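Local coordinates for protein subtilisin-like serine protease (Fervidobacterium pennivorans, PDB 1R6V) that degrades keratin into peptides as a subtilisin-like serine protease that binds calcium, allowing its bacterium to grow on native feathers, at residues Lys4-Leu9 / Tyr585-Tyr590; Asp111-Arg116 / Gly137-Gly142; Gly197-Thr202 / Asp375-Thr380; Ala284-Val289 / Ile487-His492; Glu532-Ser537 / Thr626-Asp631. The protein carries 1 engineered substitution. All coordinates share one frame; numbering follows the deposited sequence.

Interaction 1 (Lys4-Leu9 / Tyr585-Tyr590); sequences KDLASL and YGRVAY
Leu-6, Ala-7 and Ser-8 have helical backbone angles but no regular helix bonding, and strand 586-589 passes this turn at some distance, with CA of Ala-7 and CA of Arg-587 9.0 Å apart. A single side chain spans the gap. Arg-587 points at the turn and runs extended from CG to NE, which brings its guanidinium up to the backbone carbonyls. Arg-587 NH2 spends both of its hydrogens there: one goes to Leu-6 O at 2.8 Å, nearly straight at 170°, the other to Leu-9 O, also at 2.8 Å. Both oxygens lie practically in the guanidinium plane, at its edge, and NH2 sits in the carbonyl plane of Leu-6 but somewhat tilted from that of Leu-9. Ala-7 O lies over one face of the group, badly angled for a bond. NH2 thus bridges a turn whose own bond, Leu-9 N to Leu-6 O, is weak at 3.4 Å. Leu-6 rests on Val-575, Gln-610 and Trp-644, so this part of the inferred propeptide lies against strands 573-577, 604-610 and 644-647 of the second beta-sandwich domain. Strand 584-589 pairs with 573-577, with a classic beta bulge where Tyr-585 and Gly-586 both face Val-576.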
# COMPACT_ATOMS: atom_id res chain seq x y z
N LYS A 4 -13.29 -14.44 35.54
CA LYS A 4 -14.59 -14.18 36.15
C LYS A 4 -14.44 -13.35 37.42
O LYS A 4 -15.32 -12.55 37.76
CB LYS A 4 -15.31 -15.50 36.49
CG LYS A 4 -15.75 -16.30 35.26
CD LYS A 4 -16.46 -17.60 35.66
CE LYS A 4 -16.92 -18.38 34.43
NZ LYS A 4 -17.68 -19.62 34.80
N ASP A 5 -13.32 -13.53 38.12
CA ASP A 5 -13.05 -12.79 39.35
C ASP A 5 -11.76 -11.99 39.19
O ASP A 5 -10.78 -12.48 38.65
CB ASP A 5 -12.91 -13.77 40.52
CG ASP A 5 -12.78 -13.06 41.85
OD1 ASP A 5 -13.64 -12.21 42.17
OD2 ASP A 5 -11.82 -13.36 42.59
N LEU A 6 -11.77 -10.75 39.68
CA LEU A 6 -10.60 -9.88 39.56
C LEU A 6 -9.54 -10.17 40.62
O LEU A 6 -8.34 -10.09 40.35
CB LEU A 6 -11.06 -8.42 39.65
CG LEU A 6 -10.18 -7.32 39.05
CD1 LEU A 6 -10.93 -5.99 39.09
CD2 LEU A 6 -8.88 -7.21 39.81
N ALA A 7 -9.98 -10.52 41.83
CA ALA A 7 -9.07 -10.81 42.93
C ALA A 7 -8.30 -12.11 42.72
O ALA A 7 -7.20 -12.29 43.26
CB ALA A 7 -9.85 -10.87 44.24
N SER A 8 -8.87 -13.02 41.94
CA SER A 8 -8.24 -14.31 41.69
C SER A 8 -7.27 -14.31 40.51
O SER A 8 -6.54 -15.29 40.31
CB SER A 8 -9.31 -15.37 41.46
OG SER A 8 -10.10 -15.05 40.33
N LEU A 9 -7.25 -13.23 39.75
CA LEU A 9 -6.35 -13.13 38.60
C LEU A 9 -4.89 -13.06 39.02
O LEU A 9 -4.55 -12.38 39.98
CB LEU A 9 -6.69 -11.91 37.75
CG LEU A 9 -7.99 -11.95 36.96
CD1 LEU A 9 -8.15 -10.63 36.21
CD2 LEU A 9 -8.00 -13.12 35.98
N TYR A 585 -1.70 -6.31 36.54
CA TYR A 585 -0.36 -5.75 36.57
C TYR A 585 -0.02 -5.20 37.96
O TYR A 585 1.10 -4.76 38.21
CB TYR A 585 -0.22 -4.63 35.53
CG TYR A 585 -0.31 -5.13 34.10
CD1 TYR A 585 -1.44 -4.87 33.32
CD2 TYR A 585 0.73 -5.87 33.54
CE1 TYR A 585 -1.53 -5.34 32.01
CE2 TYR A 585 0.65 -6.35 32.23
CZ TYR A 585 -0.48 -6.08 31.47
OH TYR A 585 -0.56 -6.54 30.18
N GLY A 586 -1.00 -5.21 38.85
CA GLY A 586 -0.76 -4.72 40.20
C GLY A 586 -2.02 -4.29 40.93
O GLY A 586 -3.00 -3.86 40.31
N ARG A 587 -1.99 -4.42 42.25
CA ARG A 587 -3.12 -4.04 43.10
C ARG A 587 -2.60 -3.14 44.21
O ARG A 587 -1.50 -3.36 44.72
CB ARG A 587 -3.79 -5.27 43.71
CG ARG A 587 -4.33 -6.27 42.70
CD ARG A 587 -5.27 -7.25 43.40
NE ARG A 587 -5.81 -8.26 42.49
CZ ARG A 587 -5.12 -9.30 42.03
NH1 ARG A 587 -3.85 -9.47 42.38
NH2 ARG A 587 -5.71 -10.17 41.21
N VAL A 588 -3.38 -2.13 44.59
CA VAL A 588 -2.97 -1.22 45.66
C VAL A 588 -4.19 -0.74 46.44
O VAL A 588 -5.29 -0.63 45.89
CB VAL A 588 -2.21 -0.00 45.08
CG1 VAL A 588 -3.12 0.79 44.16
CG2 VAL A 588 -1.68 0.87 46.20
N ALA A 589 -4.01 -0.46 47.72
CA ALA A 589 -5.13 -0.01 48.54
C ALA A 589 -5.75 1.23 47.92
O ALA A 589 -5.04 2.13 47.46
CB ALA A 589 -4.66 0.30 49.96
N TYR A 590 -7.07 1.27 47.92
CA TYR A 590 -7.80 2.40 47.38
C TYR A 590 -7.70 3.55 48.38
O TYR A 590 -7.85 3.34 49.59
CB TYR A 590 -9.27 2.04 47.19
CG TYR A 590 -10.13 3.17 46.69
CD1 TYR A 590 -10.36 3.35 45.33
CD2 TYR A 590 -10.73 4.07 47.59
CE1 TYR A 590 -11.17 4.38 44.86
CE2 TYR A 590 -11.54 5.10 47.13
CZ TYR A 590 -11.76 5.25 45.77
OH TYR A 590 -12.57 6.26 45.30

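Interaction 2 (Asp111-Arg116 / Gly137-Gly142); sequences DMYKIR and GLEAIG
The ring of Tyr-113 meets the last turn of helix 136-140 through CE2, which comes 3.6 Å from Ala-140 N and 3.7 Å from Glu-139 CD, both placed obliquely to the ring. The glutamate carboxylate is turned 53° from the ring plane, so the two flat groups lean on each other without stacking. At the ring's edge, in its plane, water 1 sits 2.6 Å from Tyr-113 OH and donates to Glu-139 O at 2.9 Å. Elsewhere the ring meets Tyr-321 edge-to-face and Phe-326 at an inclined angle. CG of Tyr-113 lies trans to the backbone N (chi1 -165°), which carries the ring to the helix, where CE2 also touches Ala-140 CB at 3.9 Å. Glu-139 likewise reaches out extended, and its OE1 is held in a salt bridge by Arg-125, whose NH2 binds Met-112 O as well. With a leucine in place of Tyr-113, the water would probably lose its link to the 111-116 loop, and a gap would be likely to open between Ala-140 and the two aromatic neighbours. The helix end is a Schellman motif: Gly-142, at positive phi (87°), returns its N-H to Glu-139 O, which thus takes both this bond and the water. The contact lays a loop of the inferred propeptide over a C-terminal helix cap in the subtilisin-like catalytic domain.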
# COMPACT_ATOMS: atom_id res chain seq x y z
N ASP A 111 0.43 16.38 -36.55
CA ASP A 111 1.38 17.41 -36.14
C ASP A 111 2.02 17.15 -34.77
O ASP A 111 2.84 17.94 -34.30
CB ASP A 111 0.69 18.79 -36.12
CG ASP A 111 1.69 19.93 -36.06
OD1 ASP A 111 2.54 20.00 -36.98
OD2 ASP A 111 1.61 20.76 -35.13
N MET A 112 1.65 16.04 -34.14
CA MET A 112 2.18 15.72 -32.81
C MET A 112 3.72 15.65 -32.78
O MET A 112 4.33 14.88 -33.52
CB MET A 112 1.59 14.38 -32.33
CG MET A 112 1.64 14.13 -30.83
SD MET A 112 0.66 15.29 -29.83
CE MET A 112 1.34 14.92 -28.19
N TYR A 113 4.32 16.46 -31.91
CA TYR A 113 5.77 16.49 -31.74
C TYR A 113 6.50 16.69 -33.06
O TYR A 113 7.43 15.95 -33.41
CB TYR A 113 6.24 15.19 -31.08
CG TYR A 113 7.64 15.27 -30.54
CD1 TYR A 113 8.05 16.37 -29.79
CD2 TYR A 113 8.56 14.24 -30.76
CE1 TYR A 113 9.34 16.45 -29.25
CE2 TYR A 113 9.84 14.30 -30.23
CZ TYR A 113 10.23 15.41 -29.48
OH TYR A 113 11.49 15.46 -28.91
N LYS A 114 6.07 17.71 -33.80
CA LYS A 114 6.64 18.06 -35.09
C LYS A 114 7.10 19.52 -35.07
O LYS A 114 7.05 20.18 -34.03
CB LYS A 114 5.57 17.91 -36.19
CG LYS A 114 5.10 16.49 -36.43
CD LYS A 114 6.15 15.69 -37.18
CE LYS A 114 5.63 14.33 -37.60
NZ LYS A 114 6.66 13.58 -38.38
N ILE A 115 7.54 20.02 -36.22
CA ILE A 115 8.00 21.40 -36.36
C ILE A 115 8.92 21.86 -35.22
O ILE A 115 8.45 22.25 -34.15
CB ILE A 115 6.78 22.33 -36.46
N ARG A 116 10.22 21.81 -35.47
CA ARG A 116 11.22 22.22 -34.48
C ARG A 116 11.04 21.48 -33.14
O ARG A 116 11.11 22.10 -32.07
CB ARG A 116 11.16 23.73 -34.26
N GLY A 137 6.08 9.13 -29.43
CA GLY A 137 6.59 8.83 -28.10
C GLY A 137 7.98 8.22 -28.16
O GLY A 137 8.82 8.51 -27.31
N LEU A 138 8.23 7.36 -29.14
CA LEU A 138 9.55 6.75 -29.26
C LEU A 138 10.57 7.83 -29.60
O LEU A 138 11.69 7.83 -29.09
CB LEU A 138 9.56 5.69 -30.35
CG LEU A 138 8.65 4.48 -30.09
CD1 LEU A 138 8.86 3.46 -31.21
CD2 LEU A 138 8.99 3.86 -28.73
N GLU A 139 10.18 8.75 -30.48
CA GLU A 139 11.11 9.82 -30.83
C GLU A 139 11.41 10.68 -29.60
O GLU A 139 12.56 11.05 -29.34
CB GLU A 139 10.53 10.73 -31.92
CG GLU A 139 11.60 11.66 -32.50
CD GLU A 139 11.04 12.79 -33.35
OE1 GLU A 139 9.89 12.67 -33.83
OE2 GLU A 139 11.75 13.80 -33.55
N ALA A 140 10.38 10.99 -28.83
CA ALA A 140 10.55 11.82 -27.65
C ALA A 140 11.50 11.22 -26.62
O ALA A 140 12.24 11.96 -25.97
CB ALA A 140 9.21 12.10 -27.02
N ILE A 141 11.48 9.91 -26.44
CA ILE A 141 12.37 9.32 -25.45
C ILE A 141 13.75 8.99 -25.99
O ILE A 141 14.59 8.46 -25.27
CB ILE A 141 11.74 8.06 -24.76
CG1 ILE A 141 11.46 6.95 -25.78
CG2 ILE A 141 10.46 8.49 -24.02
CD1 ILE A 141 10.94 5.63 -25.16
N GLY A 142 13.99 9.30 -27.26
CA GLY A 142 15.31 9.06 -27.85
C GLY A 142 15.59 7.70 -28.46
O GLY A 142 16.75 7.32 -28.64
O HOH W 1 13.53 13.79 -28.93

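Interaction 3 (Gly197-Thr202 / Asp375-Thr380); sequences GGSAGT and DYYQGT. Engineered in segment 197-202: Ala-200 (natural residue His).
Ser-199, where the chain enters helix 200-209, faces strand 374-378 from well across the gap, its CA lying 9.9 Å from CA of Asp-375 at the nearest backbone approach. What closes the distance is Tyr-377, whose side chain stretches from the strand to put its hydroxyl against the serine. Ser-199 OG and Tyr-377 OH are hydrogen-bonded at 2.8 Å, and the serine oxygen lies at the edge of the ring, near its plane. OG stands between the backbone N and the carbonyl carbon of its own residue (chi1 66°), a setting that turns it to the tyrosine; Ser-199 CB follows at 3.6 Å from Tyr-377 OH. Both residues are buried. This is the neighbourhood of the subtilisin catalytic triad: Ala-200 is an engineered replacement for the inferred charge-relay histidine, so the imidazole is missing, while the side chain of Tyr-377 lies about 6 Å from that of Ser-381 and the side chain of Ser-199 about 8 Å from that of Asp-162, the other two inferred members. The ring of Tyr-377 is stacked on that of His-203, about one helical turn beyond Ala-200, and His-203 NE2 is in turn hydrogen-bonded to Asp-375 O. Ser-199 N is bonded to Glu-360 OE2. Strand 374-378 runs antiparallel between 347-350 and 104-105, a short strand of the inferred propeptide, and Tyr-377 also touches Val-105.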
# COMPACT_ATOMS: atom_id res chain seq x y z
N GLY A 197 -10.16 -8.44 -18.99
CA GLY A 197 -10.60 -7.17 -18.42
C GLY A 197 -10.79 -6.01 -19.37
O GLY A 197 -11.16 -4.91 -18.95
N GLY A 198 -10.53 -6.22 -20.65
CA GLY A 198 -10.69 -5.14 -21.60
C GLY A 198 -9.45 -4.97 -22.46
O GLY A 198 -8.59 -5.85 -22.49
N SER A 199 -9.34 -3.81 -23.09
CA SER A 199 -8.24 -3.52 -24.02
C SER A 199 -6.95 -2.91 -23.49
O SER A 199 -5.93 -2.99 -24.17
CB SER A 199 -8.78 -2.61 -25.13
OG SER A 199 -9.12 -1.34 -24.58
N ALA A 200 -6.98 -2.33 -22.30
CA ALA A 200 -5.80 -1.65 -21.75
C ALA A 200 -4.50 -2.43 -21.74
O ALA A 200 -3.49 -1.94 -22.24
CB ALA A 200 -6.09 -1.16 -20.34
N GLY A 201 -4.51 -3.64 -21.19
CA GLY A 201 -3.28 -4.43 -21.12
C GLY A 201 -2.61 -4.69 -22.46
O GLY A 201 -1.38 -4.75 -22.58
N THR A 202 -3.42 -4.86 -23.50
CA THR A 202 -2.86 -5.10 -24.84
C THR A 202 -2.20 -3.84 -25.38
O THR A 202 -1.16 -3.91 -26.03
CB THR A 202 -3.97 -5.52 -25.81
OG1 THR A 202 -4.60 -6.70 -25.31
CG2 THR A 202 -3.40 -5.82 -27.19
N ASP A 375 -5.29 1.52 -31.83
CA ASP A 375 -6.03 2.71 -31.43
C ASP A 375 -5.09 3.67 -30.73
O ASP A 375 -4.02 3.28 -30.24
CB ASP A 375 -7.22 2.38 -30.50
CG ASP A 375 -8.40 3.32 -30.71
OD1 ASP A 375 -8.19 4.40 -31.33
OD2 ASP A 375 -9.53 2.99 -30.26
N TYR A 376 -5.51 4.92 -30.69
CA TYR A 376 -4.74 5.99 -30.06
C TYR A 376 -5.35 6.29 -28.69
O TYR A 376 -6.53 6.64 -28.59
CB TYR A 376 -4.79 7.28 -30.90
CG TYR A 376 -4.30 7.13 -32.32
CD1 TYR A 376 -5.13 6.61 -33.30
CD2 TYR A 376 -3.01 7.52 -32.68
CE1 TYR A 376 -4.71 6.47 -34.60
CE2 TYR A 376 -2.57 7.39 -34.01
CZ TYR A 376 -3.44 6.85 -34.95
OH TYR A 376 -3.05 6.68 -36.26
N TYR A 377 -4.55 6.18 -27.64
CA TYR A 377 -5.01 6.43 -26.28
C TYR A 377 -4.23 7.56 -25.63
O TYR A 377 -3.14 7.95 -26.08
CB TYR A 377 -4.82 5.19 -25.40
CG TYR A 377 -5.75 4.02 -25.66
CD1 TYR A 377 -6.79 4.11 -26.58
CD2 TYR A 377 -5.59 2.84 -24.95
CE1 TYR A 377 -7.67 3.03 -26.79
CE2 TYR A 377 -6.45 1.76 -25.15
CZ TYR A 377 -7.48 1.86 -26.07
OH TYR A 377 -8.33 0.78 -26.27
N GLN A 378 -4.79 8.06 -24.53
CA GLN A 378 -4.16 9.10 -23.74
C GLN A 378 -4.36 8.72 -22.28
O GLN A 378 -5.35 8.06 -21.94
CB GLN A 378 -4.81 10.44 -24.05
CG GLN A 378 -4.63 11.51 -23.02
CD GLN A 378 -5.74 12.56 -23.12
OE1 GLN A 378 -5.87 13.22 -24.14
NE2 GLN A 378 -6.53 12.70 -22.06
N GLY A 379 -3.42 9.10 -21.43
CA GLY A 379 -3.56 8.82 -20.02
C GLY A 379 -2.24 8.46 -19.39
O GLY A 379 -1.26 8.16 -20.09
N THR A 380 -2.20 8.50 -18.06
CA THR A 380 -0.98 8.15 -17.37
C THR A 380 -0.69 6.66 -17.63
O THR A 380 0.46 6.21 -17.56
CB THR A 380 -1.09 8.43 -15.87
OG1 THR A 380 -1.57 9.77 -15.67
CG2 THR A 380 0.26 8.33 -15.22

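Interaction 4 (Ala284-Val289 / Ile487-His492); sequences AMEHGV and IARFPH
Met-285 and Glu-286, on the final turn of helix 275-286 in the catalytic domain, meet Arg-489, Pro-491 and His-492 on an outermost strand of the first beta-sandwich domain, so the contact is a domain interface. Its apolar part is the methyl of Met-285: CE comes 3.6 Å from Pro-491 CG, the methionine crossing the proline at about a right angle after a bend at its thioether (chi3 -78°). Higher up the same side chain, Met-285 CB lies 4.1 Å from His-492 CD2. The helix stops here in a Schellman motif, with Gly-288 as the C-prime residue at positive phi and its N-H returned to Met-285 O at 2.8 Å. Met-285 O also receives a hydrogen from water 2, at 2.7 Å, and the water accepts a weak bond from His-492 NE2 at 3.3 Å. ND1 on the other side of the imidazole is bonded to Trp-404 N, an arrangement consistent with a proton on NE2. On the more exposed side, Glu-286 OE2 sits over one face of the Arg-489 guanidinium, 3.2 Å from NH2. The attraction in this salt bridge is electrostatic, without a hydrogen bond, and the two planes are inclined by 41°. The stronger partner of Arg-489 NH2 is Glu-449 OE2, a salt bridge from the neighbouring strand 446-455. Lys-278, earlier on the helix, reaches Arg-489 O, and Pro-311 packs on Pro-491.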
# COMPACT_ATOMS: atom_id res chain seq x y z
N ALA A 284 8.70 -8.25 -4.28
CA ALA A 284 9.21 -8.14 -5.63
C ALA A 284 10.51 -7.32 -5.66
O ALA A 284 11.49 -7.73 -6.30
CB ALA A 284 8.13 -7.48 -6.53
N MET A 285 10.54 -6.18 -4.99
CA MET A 285 11.75 -5.34 -5.01
C MET A 285 12.95 -6.04 -4.33
O MET A 285 14.10 -5.86 -4.76
CB MET A 285 11.46 -3.97 -4.38
CG MET A 285 10.51 -3.12 -5.24
SD MET A 285 10.29 -1.37 -4.77
CE MET A 285 9.12 -1.50 -3.33
N GLU A 286 12.67 -6.83 -3.31
CA GLU A 286 13.73 -7.55 -2.61
C GLU A 286 14.33 -8.61 -3.53
O GLU A 286 15.48 -9.02 -3.37
CB GLU A 286 13.19 -8.19 -1.32
CG GLU A 286 13.22 -7.23 -0.13
CD GLU A 286 12.45 -7.73 1.08
OE1 GLU A 286 12.34 -8.97 1.27
OE2 GLU A 286 11.96 -6.88 1.86
N HIS A 287 13.54 -9.05 -4.51
CA HIS A 287 14.01 -10.01 -5.49
C HIS A 287 14.59 -9.27 -6.70
O HIS A 287 14.89 -9.88 -7.73
CB HIS A 287 12.86 -10.93 -5.93
CG HIS A 287 12.52 -11.99 -4.92
ND1 HIS A 287 13.06 -13.25 -4.96
CD2 HIS A 287 11.74 -11.94 -3.81
CE1 HIS A 287 12.64 -13.95 -3.92
NE2 HIS A 287 11.84 -13.17 -3.20
N GLY A 288 14.75 -7.96 -6.55
CA GLY A 288 15.34 -7.14 -7.60
C GLY A 288 14.42 -6.70 -8.72
O GLY A 288 14.92 -6.25 -9.75
N VAL A 289 13.11 -6.81 -8.54
CA VAL A 289 12.19 -6.41 -9.60
C VAL A 289 11.82 -4.95 -9.46
O VAL A 289 11.53 -4.47 -8.36
CB VAL A 289 10.88 -7.24 -9.60
CG1 VAL A 289 11.16 -8.74 -9.46
CG2 VAL A 289 9.98 -6.74 -8.53
N ILE A 487 8.05 -1.49 12.80
CA ILE A 487 8.93 -1.10 11.71
C ILE A 487 8.22 -0.56 10.48
O ILE A 487 7.24 -1.14 10.02
CB ILE A 487 9.83 -2.29 11.30
CG1 ILE A 487 10.64 -2.75 12.51
CG2 ILE A 487 10.74 -1.88 10.14
CD1 ILE A 487 11.28 -4.11 12.35
N ALA A 488 8.70 0.57 9.97
CA ALA A 488 8.16 1.16 8.75
C ALA A 488 9.37 1.01 7.83
O ALA A 488 10.45 1.54 8.13
CB ALA A 488 7.82 2.64 8.95
N ARG A 489 9.20 0.29 6.73
CA ARG A 489 10.29 0.02 5.80
C ARG A 489 10.19 0.85 4.55
O ARG A 489 9.11 0.98 3.97
CB ARG A 489 10.29 -1.46 5.38
CG ARG A 489 10.22 -2.46 6.51
CD ARG A 489 10.19 -3.89 5.96
NE ARG A 489 11.50 -4.31 5.46
CZ ARG A 489 11.82 -5.56 5.14
NH1 ARG A 489 10.94 -6.54 5.27
NH2 ARG A 489 13.05 -5.84 4.70
N PHE A 490 11.34 1.38 4.12
CA PHE A 490 11.41 2.21 2.93
C PHE A 490 12.44 1.63 1.96
O PHE A 490 13.60 2.00 2.02
CB PHE A 490 11.82 3.64 3.31
CG PHE A 490 10.81 4.34 4.18
CD1 PHE A 490 10.78 4.15 5.55
CD2 PHE A 490 9.86 5.18 3.60
CE1 PHE A 490 9.82 4.78 6.35
CE2 PHE A 490 8.90 5.81 4.38
CZ PHE A 490 8.88 5.61 5.76
N PRO A 491 12.01 0.76 1.04
CA PRO A 491 12.98 0.17 0.11
C PRO A 491 13.32 1.02 -1.09
O PRO A 491 12.47 1.72 -1.65
CB PRO A 491 12.32 -1.14 -0.31
CG PRO A 491 10.86 -0.84 -0.22
CD PRO A 491 10.70 0.10 0.95
N HIS A 492 14.59 0.96 -1.47
CA HIS A 492 15.07 1.64 -2.65
C HIS A 492 14.69 3.10 -2.79
O HIS A 492 14.38 3.56 -3.87
CB HIS A 492 14.60 0.83 -3.86
CG HIS A 492 15.15 -0.56 -3.86
ND1 HIS A 492 16.43 -0.84 -4.29
CD2 HIS A 492 14.67 -1.71 -3.34
CE1 HIS A 492 16.71 -2.10 -4.03
NE2 HIS A 492 15.66 -2.65 -3.45
O HOH W 2 16.74 -5.64 -4.44

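Interaction 5 (Glu532-Ser537 / Thr626-Asp631); sequences EERQAS and TLNGED
Stacking carries the centre of this contact: the guanidinium of Arg-534 and the amide of Asn-628 lie only 5° from parallel, with Asn-628 CG 3.6 Å above the guanidinium plane and over its middle. The side chains arrive from opposite directions. Asn-628 OD1 lies 3.5 Å from Arg-534 NH1 but over the face, where no N-H aims at it. Hydrogen bonds at the rims keep both groups in place. The arginine folds back through bends at chi2 and chi3 (-82° and 62°), and Arg-534 NE thereby reaches Glu-533 O at 3.0 Å, above the carbonyl plane; NH1 goes to Asn-555 O. On the amide, OD1 accepts from Thr-557 N and ND2 donates to Ala-531 O. Asn-628 ND2 also gives a hydrogen to water 3 at 3.0 Å, which passes one on to Glu-532 O at 2.9 Å. If a lysine took the place of Arg-534, the flat cover over the asparagine amide would probably be lost, and Glu-533 O would be left without its NE partner. The van der Waals contact is Glu-532 CG against Leu-627 CD2 at 3.4 Å, while the carboxylate beyond is held by Arg-529 and Thr-667 N. Leu-627 opens a type I' turn, closed by its backbone bonds with Glu-630 and joined further out by Thr-626 OG1 to Asp-631 OD1 at 2.8 Å. This hairpin tip, between strands 619-627 and 630-638 of the second beta-sandwich domain, thus meets the lead-in to strand 535-543 of the first, with Leu-627 and Arg-534 both packing on strand 666-669.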
# COMPACT_ATOMS: atom_id res chain seq x y z
N GLU A 532 -3.76 9.68 23.31
CA GLU A 532 -2.73 8.65 23.41
C GLU A 532 -1.67 8.76 22.31
O GLU A 532 -0.58 8.18 22.43
CB GLU A 532 -3.39 7.27 23.36
CG GLU A 532 -4.35 7.05 24.52
CD GLU A 532 -5.25 5.85 24.34
OE1 GLU A 532 -5.76 5.66 23.21
OE2 GLU A 532 -5.45 5.12 25.33
N GLU A 533 -1.97 9.50 21.26
CA GLU A 533 -1.04 9.68 20.16
C GLU A 533 0.22 10.41 20.64
O GLU A 533 0.14 11.34 21.44
CB GLU A 533 -1.69 10.47 19.03
CG GLU A 533 -0.79 10.61 17.80
CD GLU A 533 -1.34 11.57 16.74
OE1 GLU A 533 -0.63 11.80 15.74
OE2 GLU A 533 -2.47 12.07 16.91
N ARG A 534 1.37 9.97 20.15
CA ARG A 534 2.66 10.58 20.49
C ARG A 534 3.26 11.04 19.16
O ARG A 534 2.93 10.49 18.11
CB ARG A 534 3.59 9.55 21.14
CG ARG A 534 3.00 8.76 22.30
CD ARG A 534 3.07 9.55 23.60
NE ARG A 534 2.28 10.75 23.49
CZ ARG A 534 2.52 11.88 24.15
NH1 ARG A 534 3.54 11.99 24.98
NH2 ARG A 534 1.71 12.91 23.95
N GLN A 535 4.14 12.04 19.21
CA GLN A 535 4.78 12.55 18.00
C GLN A 535 6.26 12.80 18.21
O GLN A 535 6.72 13.04 19.33
CB GLN A 535 4.10 13.85 17.55
CG GLN A 535 2.63 13.70 17.19
CD GLN A 535 2.01 15.01 16.73
OE1 GLN A 535 2.28 16.07 17.30
NE2 GLN A 535 1.17 14.94 15.71
N ALA A 536 7.03 12.72 17.13
CA ALA A 536 8.46 12.95 17.17
C ALA A 536 8.87 13.50 15.81
O ALA A 536 8.28 13.16 14.79
CB ALA A 536 9.21 11.65 17.45
N SER A 537 9.86 14.38 15.80
CA SER A 537 10.33 14.94 14.55
C SER A 537 11.85 14.91 14.59
O SER A 537 12.46 15.14 15.63
CB SER A 537 9.83 16.38 14.38
OG SER A 537 10.35 17.22 15.39
N THR A 626 -5.46 11.45 33.94
CA THR A 626 -4.70 12.52 33.30
C THR A 626 -3.75 11.75 32.39
O THR A 626 -2.82 11.09 32.85
CB THR A 626 -3.91 13.37 34.31
OG1 THR A 626 -4.81 13.95 35.26
CG2 THR A 626 -3.19 14.51 33.58
N LEU A 627 -4.02 11.83 31.10
CA LEU A 627 -3.25 11.11 30.09
C LEU A 627 -2.46 12.08 29.22
O LEU A 627 -3.04 12.83 28.46
CB LEU A 627 -4.21 10.31 29.24
CG LEU A 627 -3.65 9.49 28.07
CD1 LEU A 627 -2.62 8.46 28.58
CD2 LEU A 627 -4.82 8.81 27.40
N ASN A 628 -1.14 12.03 29.33
CA ASN A 628 -0.30 12.94 28.55
C ASN A 628 -0.74 14.39 28.75
O ASN A 628 -0.74 15.20 27.81
CB ASN A 628 -0.33 12.53 27.07
CG ASN A 628 0.27 11.15 26.86
OD1 ASN A 628 1.32 10.84 27.41
ND2 ASN A 628 -0.40 10.32 26.07
N GLY A 629 -1.13 14.70 29.98
CA GLY A 629 -1.56 16.05 30.33
C GLY A 629 -3.03 16.38 30.19
O GLY A 629 -3.49 17.42 30.66
N GLU A 630 -3.78 15.50 29.54
CA GLU A 630 -5.19 15.76 29.34
C GLU A 630 -6.06 15.09 30.39
O GLU A 630 -5.90 13.91 30.67
CB GLU A 630 -5.59 15.27 27.95
CG GLU A 630 -7.00 15.63 27.57
CD GLU A 630 -7.32 15.20 26.16
OE1 GLU A 630 -6.56 15.57 25.23
OE2 GLU A 630 -8.34 14.50 25.97
N ASP A 631 -6.96 15.86 31.00
CA ASP A 631 -7.84 15.28 32.01
C ASP A 631 -9.04 14.63 31.34
O ASP A 631 -9.69 15.24 30.49
CB ASP A 631 -8.35 16.33 33.01
CG ASP A 631 -7.27 16.81 33.95
OD1 ASP A 631 -6.27 16.09 34.17
OD2 ASP A 631 -7.45 17.91 34.51
O HOH W 3 0.01 7.50 25.16

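Overall arrangement
Interactions 2 and 3 are buried in or against the catalytic domain, their centres 20 Å apart; each rests on one tyrosine, packed on a helix end in the former and hydrogen-bonded to a serine beside the charge-relay positions in the latter. Interactions 4, buried, and 5, partly buried, are domain joints sharing the first sandwich domain, which meets the catalytic domain in one and the second sandwich domain in the other. Both combine van der Waals contact, a bridging water and an arginine approached over its face. Interaction 1 is the surface contact, made by an arginine on carbonyls, and closes a loop enclosing interactions 2, 3 and 4. It shares the second sandwich domain with interaction 5.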